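Local coordinates for multiheme cytochrome cf (Carboxydothermus ferrireducens DSM 11255, PDB 6QVM), which probably acts as an extracellular Fe(III) reductase seated in the S-layer, passing electrons through its c-type hemes to insoluble electron acceptors, at residues D375-A379 with S380-E384; H414-S417 with L418-Q422. All coordinates share one frame; numbering follows the deposited sequence.

Interaction 1 (D375-A379 with S380-E384); sequences DGIAA and SATCE. With CA (calcium ion), chain S; HEC (heme c), chain J.
Ile377 and Ala379 present their backbone carbonyls to Thr382 where the chain leaves a type I beta turn, Gly376 to Ala379, and bends into the short, weakly bonded helix 381-384. The turn is closed by Ala379 N on Gly376 O, and Thr382 N then bonds to Ala379 O at 3.0 Å. The one side-chain hydrogen bond between the two halves comes from Thr382, whose OG1 donates to Ile377 O at 2.7 Å. With OG1 anti to the carbonyl carbon (chi1 -63°), the hydroxyl swings back over the turn, and it meets the Ile377 oxygen at a C=O...O angle of 118°, tilted from the carbonyl plane. The methyl CG2 of Thr382 lies 4.0 Å from CG1 of Ile377, the two side chains running at a slant to each other. Ser380 OG turns away to bond Tyr397, while Ser380 O accepts both Cys383 N and Glu384 N.

The last two residues carry the cofactors. Cys383, the first cysteine of a CXXCH heme-binding motif, is joined through SG to the former vinyl carbon CAB of the heme by a 1.8 Å thioether bond. Glu384 reaches the calcium with OE2 at 2.4 Å, OE1 standing back at 4.1 Å, so the carboxylate binds through one oxygen; Gly395, Asn398 and Asp399 supply the other protein ligands and three waters also bind. The short helix after the turn thus carries a covalent heme link and a calcium ligand on adjacent residues, and the positive ion would be expected to favour the ionised form of Glu384.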
# COMPACT_ATOMS: atom_id res chain seq x y z
N ASP A 375 13.93 1.46 -2.99
CA ASP A 375 14.26 1.91 -1.65
C ASP A 375 14.01 0.83 -0.61
O ASP A 375 14.17 1.09 0.58
CB ASP A 375 13.44 3.17 -1.29
CG ASP A 375 13.69 4.31 -2.25
OD1 ASP A 375 14.78 4.90 -2.20
OD2 ASP A 375 12.79 4.59 -3.07
N GLY A 376 13.63 -0.38 -1.04
CA GLY A 376 13.32 -1.43 -0.10
C GLY A 376 11.98 -1.29 0.60
O GLY A 376 11.85 -1.68 1.76
N ILE A 377 10.98 -0.73 -0.09
CA ILE A 377 9.69 -0.49 0.56
C ILE A 377 8.99 -1.81 0.86
O ILE A 377 8.14 -1.88 1.75
CB ILE A 377 8.82 0.44 -0.30
CG1 ILE A 377 7.67 1.00 0.53
CG2 ILE A 377 8.31 -0.29 -1.53
CD1 ILE A 377 6.68 1.79 -0.29
N ALA A 378 9.32 -2.87 0.12
CA ALA A 378 8.70 -4.17 0.35
C ALA A 378 9.20 -4.83 1.62
O ALA A 378 8.65 -5.87 2.01
CB ALA A 378 8.95 -5.08 -0.85
N ALA A 379 10.21 -4.27 2.28
CA ALA A 379 10.68 -4.81 3.54
C ALA A 379 9.62 -4.66 4.62
O ALA A 379 8.84 -3.70 4.62
CB ALA A 379 11.97 -4.11 3.98
N SER A 380 9.58 -5.63 5.53
CA SER A 380 8.56 -5.63 6.58
C SER A 380 8.62 -4.40 7.46
O SER A 380 7.63 -4.06 8.11
CB SER A 380 8.70 -6.88 7.44
OG SER A 380 8.48 -8.05 6.66
N ALA A 381 9.77 -3.72 7.51
CA ALA A 381 9.90 -2.53 8.35
C ALA A 381 8.94 -1.43 7.91
O ALA A 381 8.58 -0.57 8.72
CB ALA A 381 11.34 -2.03 8.32
N THR A 382 8.54 -1.44 6.64
CA THR A 382 7.55 -0.46 6.17
C THR A 382 6.25 -0.58 6.97
O THR A 382 5.59 0.42 7.27
CB THR A 382 7.29 -0.66 4.68
OG1 THR A 382 8.50 -0.41 3.96
CG2 THR A 382 6.21 0.27 4.18
N CYS A 383 5.89 -1.80 7.36
CA CYS A 383 4.67 -2.06 8.10
C CYS A 383 4.88 -2.16 9.61
O CYS A 383 3.97 -1.82 10.38
CB CYS A 383 4.01 -3.36 7.62
SG CYS A 383 4.17 -3.65 5.84
N GLU A 384 6.06 -2.60 10.04
CA GLU A 384 6.29 -2.89 11.45
C GLU A 384 6.32 -1.65 12.32
O GLU A 384 6.18 -1.77 13.54
CB GLU A 384 7.60 -3.66 11.62
CG GLU A 384 7.49 -5.15 11.31
CD GLU A 384 8.85 -5.81 11.15
OE1 GLU A 384 9.77 -5.16 10.63
OE2 GLU A 384 8.99 -6.97 11.56
CA CA S . 9.51 -7.89 13.71
FE HEC J . -1.66 -1.66 8.56
CHA HEC J . -4.90 -2.33 9.37
CHB HEC J . -1.47 -4.68 6.89
CHC HEC J . 1.39 -0.76 7.27
CHD HEC J . -1.59 1.07 10.67
NA HEC J . -2.94 -3.21 8.19
C1A HEC J . -4.23 -3.30 8.67
C2A HEC J . -4.75 -4.60 8.30
C3A HEC J . -3.81 -5.25 7.61
C4A HEC J . -2.65 -4.39 7.54
CMA HEC J . -3.93 -6.67 7.03
CAA HEC J . -6.16 -5.13 8.65
CBA HEC J . -7.11 -4.83 7.49
CGA HEC J . -8.44 -5.48 7.78
O1A HEC J . -8.88 -5.47 8.96
O2A HEC J . -9.06 -6.00 6.81
NB HEC J . -0.29 -2.55 7.32
C1B HEC J . -0.44 -3.78 6.70
C2B HEC J . 0.69 -3.97 5.81
C3B HEC J . 1.49 -2.89 5.91
C4B HEC J . 0.88 -1.98 6.87
CMB HEC J . 0.89 -5.24 4.95
CAB HEC J . 2.82 -2.64 5.17
CBB HEC J . 2.66 -2.65 3.62
NC HEC J . -0.32 -0.16 8.95
C1C HEC J . 0.84 0.07 8.23
C2C HEC J . 1.41 1.34 8.68
C3C HEC J . 0.56 1.88 9.58
C4C HEC J . -0.53 0.93 9.79
CMC HEC J . 2.68 1.99 8.08
CAC HEC J . 0.71 3.22 10.36
CBC HEC J . 0.83 4.47 9.46
ND HEC J . -3.02 -0.77 9.83
C1D HEC J . -2.77 0.36 10.61
C2D HEC J . -3.96 0.67 11.36
C3D HEC J . -4.99 -0.39 10.95
C4D HEC J . -4.32 -1.24 10.00
CMD HEC J . -4.17 1.82 12.36
CAD HEC J . -6.44 -0.52 11.43
CBD HEC J . -7.29 0.16 10.35
CGD HEC J . -8.74 0.28 10.74
O1D HEC J . -9.18 -0.53 11.60
O2D HEC J . -9.44 1.17 10.19
O HOH W 1 9.98 -5.46 14.12
O HOH W 2 8.26 -7.23 15.74
O HOH W 3 12.11 -7.47 13.57

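Interaction 2 (H414-S417 with L418-Q422); sequences HGIS and LQTIQ. With HEC (heme c), chain M.
Ile416 and Thr420 are joined by the backbone bond that opens helix 417-422: Thr420 N donates to Ile416 O at 3.1 Å.

Polar contacts to the heme come next. Thr420 OG1 donates to propionate oxygen O2D of the heme at 2.7 Å; a chi1 of -73° sets this hydroxyl anti to its own carbonyl carbon and beside its N, on the side where the propionate lies. The bond would be expected to stabilise negative charge on that carboxylate, and Lys562 is hydrogen-bonded to the same heme. Ser417 OG instead bonds His435 O, which satisfies the buried hydroxyl.

Van der Waals contacts make up the next group. Ile416 brings CG1 to 3.4 Å from O2D of the propionate, while its CB lies 4.0 Å from CD of Gln419, whose extended chain passes at a slant beside the isoleucine and carries its amide to the CG2 branch. On the same helix, Ile421 CG1 rests 3.7 Å from Ser417 O.

Metal coordination completes the set. His414 NE2 binds the heme iron at 2.0 Å, and His501 is the second axial ligand, giving the bis-histidine coordination common in multiheme cytochromes c. Phe561 meets the His414 ring with the planes at about 60°.

In the fold, His414 comes from the loop that follows strand 410-411, an edge strand of a four-stranded antiparallel sheet, and the chain passes from this ligand straight into helix 417-422. Ile421 on that helix packs against Cys431 and His435, next to another heme.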
# COMPACT_ATOMS: atom_id res chain seq x y z
N HIS A 414 9.93 -17.68 8.69
CA HIS A 414 9.60 -16.92 7.49
C HIS A 414 10.48 -15.68 7.35
O HIS A 414 10.64 -15.18 6.23
CB HIS A 414 8.13 -16.50 7.50
CG HIS A 414 7.17 -17.65 7.35
ND1 HIS A 414 6.39 -18.11 8.39
CD2 HIS A 414 6.87 -18.42 6.28
CE1 HIS A 414 5.65 -19.12 7.97
NE2 HIS A 414 5.92 -19.33 6.69
N GLY A 415 11.06 -15.19 8.44
CA GLY A 415 11.89 -14.00 8.36
C GLY A 415 13.25 -14.28 7.75
O GLY A 415 13.77 -13.48 6.97
N ILE A 416 13.86 -15.40 8.13
CA ILE A 416 15.18 -15.78 7.65
C ILE A 416 15.12 -16.60 6.37
O ILE A 416 16.11 -17.24 6.01
CB ILE A 416 15.97 -16.51 8.74
CG1 ILE A 416 15.38 -17.90 9.00
CG2 ILE A 416 15.98 -15.72 10.04
CD1 ILE A 416 15.89 -18.58 10.26
N SER A 417 13.97 -16.62 5.68
CA SER A 417 13.79 -17.52 4.54
C SER A 417 14.88 -17.35 3.51
O SER A 417 15.24 -18.31 2.83
CB SER A 417 12.43 -17.29 3.89
OG SER A 417 12.45 -16.18 2.99
N LEU A 418 15.40 -16.13 3.34
CA LEU A 418 16.36 -15.88 2.27
C LEU A 418 17.77 -16.27 2.68
O LEU A 418 18.49 -16.93 1.91
CB LEU A 418 16.30 -14.41 1.86
CG LEU A 418 17.50 -13.91 1.07
CD1 LEU A 418 17.27 -14.02 -0.44
CD2 LEU A 418 17.86 -12.49 1.48
N GLN A 419 18.21 -15.84 3.86
CA GLN A 419 19.57 -16.16 4.28
C GLN A 419 19.76 -17.65 4.54
O GLN A 419 20.90 -18.12 4.62
CB GLN A 419 19.94 -15.34 5.52
CG GLN A 419 19.49 -15.91 6.84
CD GLN A 419 19.50 -14.88 7.94
OE1 GLN A 419 19.13 -13.73 7.72
NE2 GLN A 419 19.93 -15.27 9.14
N THR A 420 18.67 -18.41 4.67
CA THR A 420 18.77 -19.86 4.63
C THR A 420 19.34 -20.33 3.30
O THR A 420 20.21 -21.21 3.26
CB THR A 420 17.40 -20.49 4.88
OG1 THR A 420 17.04 -20.33 6.26
CG2 THR A 420 17.39 -21.96 4.50
N ILE A 421 18.89 -19.71 2.20
CA ILE A 421 19.41 -20.07 0.89
C ILE A 421 20.81 -19.50 0.69
O ILE A 421 21.64 -20.10 0.00
CB ILE A 421 18.44 -19.59 -0.21
CG1 ILE A 421 17.01 -20.03 0.12
CG2 ILE A 421 18.86 -20.13 -1.56
CD1 ILE A 421 16.80 -21.52 0.08
N GLN A 422 21.09 -18.33 1.27
CA GLN A 422 22.42 -17.75 1.14
C GLN A 422 23.47 -18.58 1.87
O GLN A 422 24.61 -18.70 1.40
CB GLN A 422 22.41 -16.31 1.66
CG GLN A 422 21.70 -15.32 0.75
CD GLN A 422 21.50 -13.96 1.40
OE1 GLN A 422 21.54 -13.84 2.63
NE2 GLN A 422 21.29 -12.94 0.59
FE HEC M . 5.55 -21.05 5.70
CHA HEC M . 8.32 -21.82 7.56
CHB HEC M . 3.53 -22.35 8.15
CHC HEC M . 2.82 -19.67 4.15
CHD HEC M . 7.46 -20.54 2.91
NA HEC M . 5.86 -21.95 7.48
C1A HEC M . 7.08 -22.14 8.10
C2A HEC M . 6.84 -22.71 9.40
C3A HEC M . 5.52 -22.86 9.56
C4A HEC M . 4.88 -22.39 8.36
CMA HEC M . 4.82 -23.43 10.80
CAA HEC M . 7.91 -23.06 10.44
CBA HEC M . 7.97 -21.79 11.30
CGA HEC M . 8.95 -21.92 12.44
O1A HEC M . 9.25 -23.07 12.86
O2A HEC M . 9.41 -20.85 12.93
NB HEC M . 3.53 -21.03 6.07
C1B HEC M . 2.92 -21.56 7.19
C2B HEC M . 1.53 -21.13 7.19
C3B HEC M . 1.33 -20.40 6.07
C4B HEC M . 2.59 -20.32 5.35
CMB HEC M . 0.50 -21.55 8.26
CAB HEC M . 0.01 -19.73 5.61
CBB HEC M . -0.47 -18.66 6.62
NC HEC M . 5.19 -20.34 3.84
C1C HEC M . 4.02 -19.70 3.45
C2C HEC M . 4.26 -19.07 2.16
C3C HEC M . 5.57 -19.24 1.85
C4C HEC M . 6.16 -20.08 2.89
CMC HEC M . 3.22 -18.17 1.44
CAC HEC M . 6.35 -18.78 0.58
CBC HEC M . 6.29 -17.25 0.33
ND HEC M . 7.60 -21.15 5.30
C1D HEC M . 8.15 -20.93 4.04
C2D HEC M . 9.57 -21.18 4.11
C3D HEC M . 9.85 -21.58 5.57
C4D HEC M . 8.56 -21.53 6.23
CMD HEC M . 10.53 -21.05 2.91
CAD HEC M . 11.18 -21.97 6.26
CBD HEC M . 12.39 -21.18 5.76
CGD HEC M . 13.53 -21.29 6.75
O1D HEC M . 13.63 -22.32 7.47
O2D HEC M . 14.35 -20.33 6.80

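Both interactions are local: in each, a loop turns into a short helix, and residues of each serve hemes. Their chemistry differs. Interaction 1 supplies a covalent thioether and a calcium ligand, whereas interaction 2 supplies an axial iron ligand and a hydroxyl for a propionate. The centre of interaction 1 is about 11 Å from the centre of the chain, that of interaction 2 about 24 Å; each is partly buried, with Ala381 and Gln419 on the solvent side. They follow in series, centres about 16 Å apart and nearest atoms about 7 Å, without touching. Tyr397 touches both: it is hydrogen-bonded to Ser380 of the first and is touched by His414 of the second.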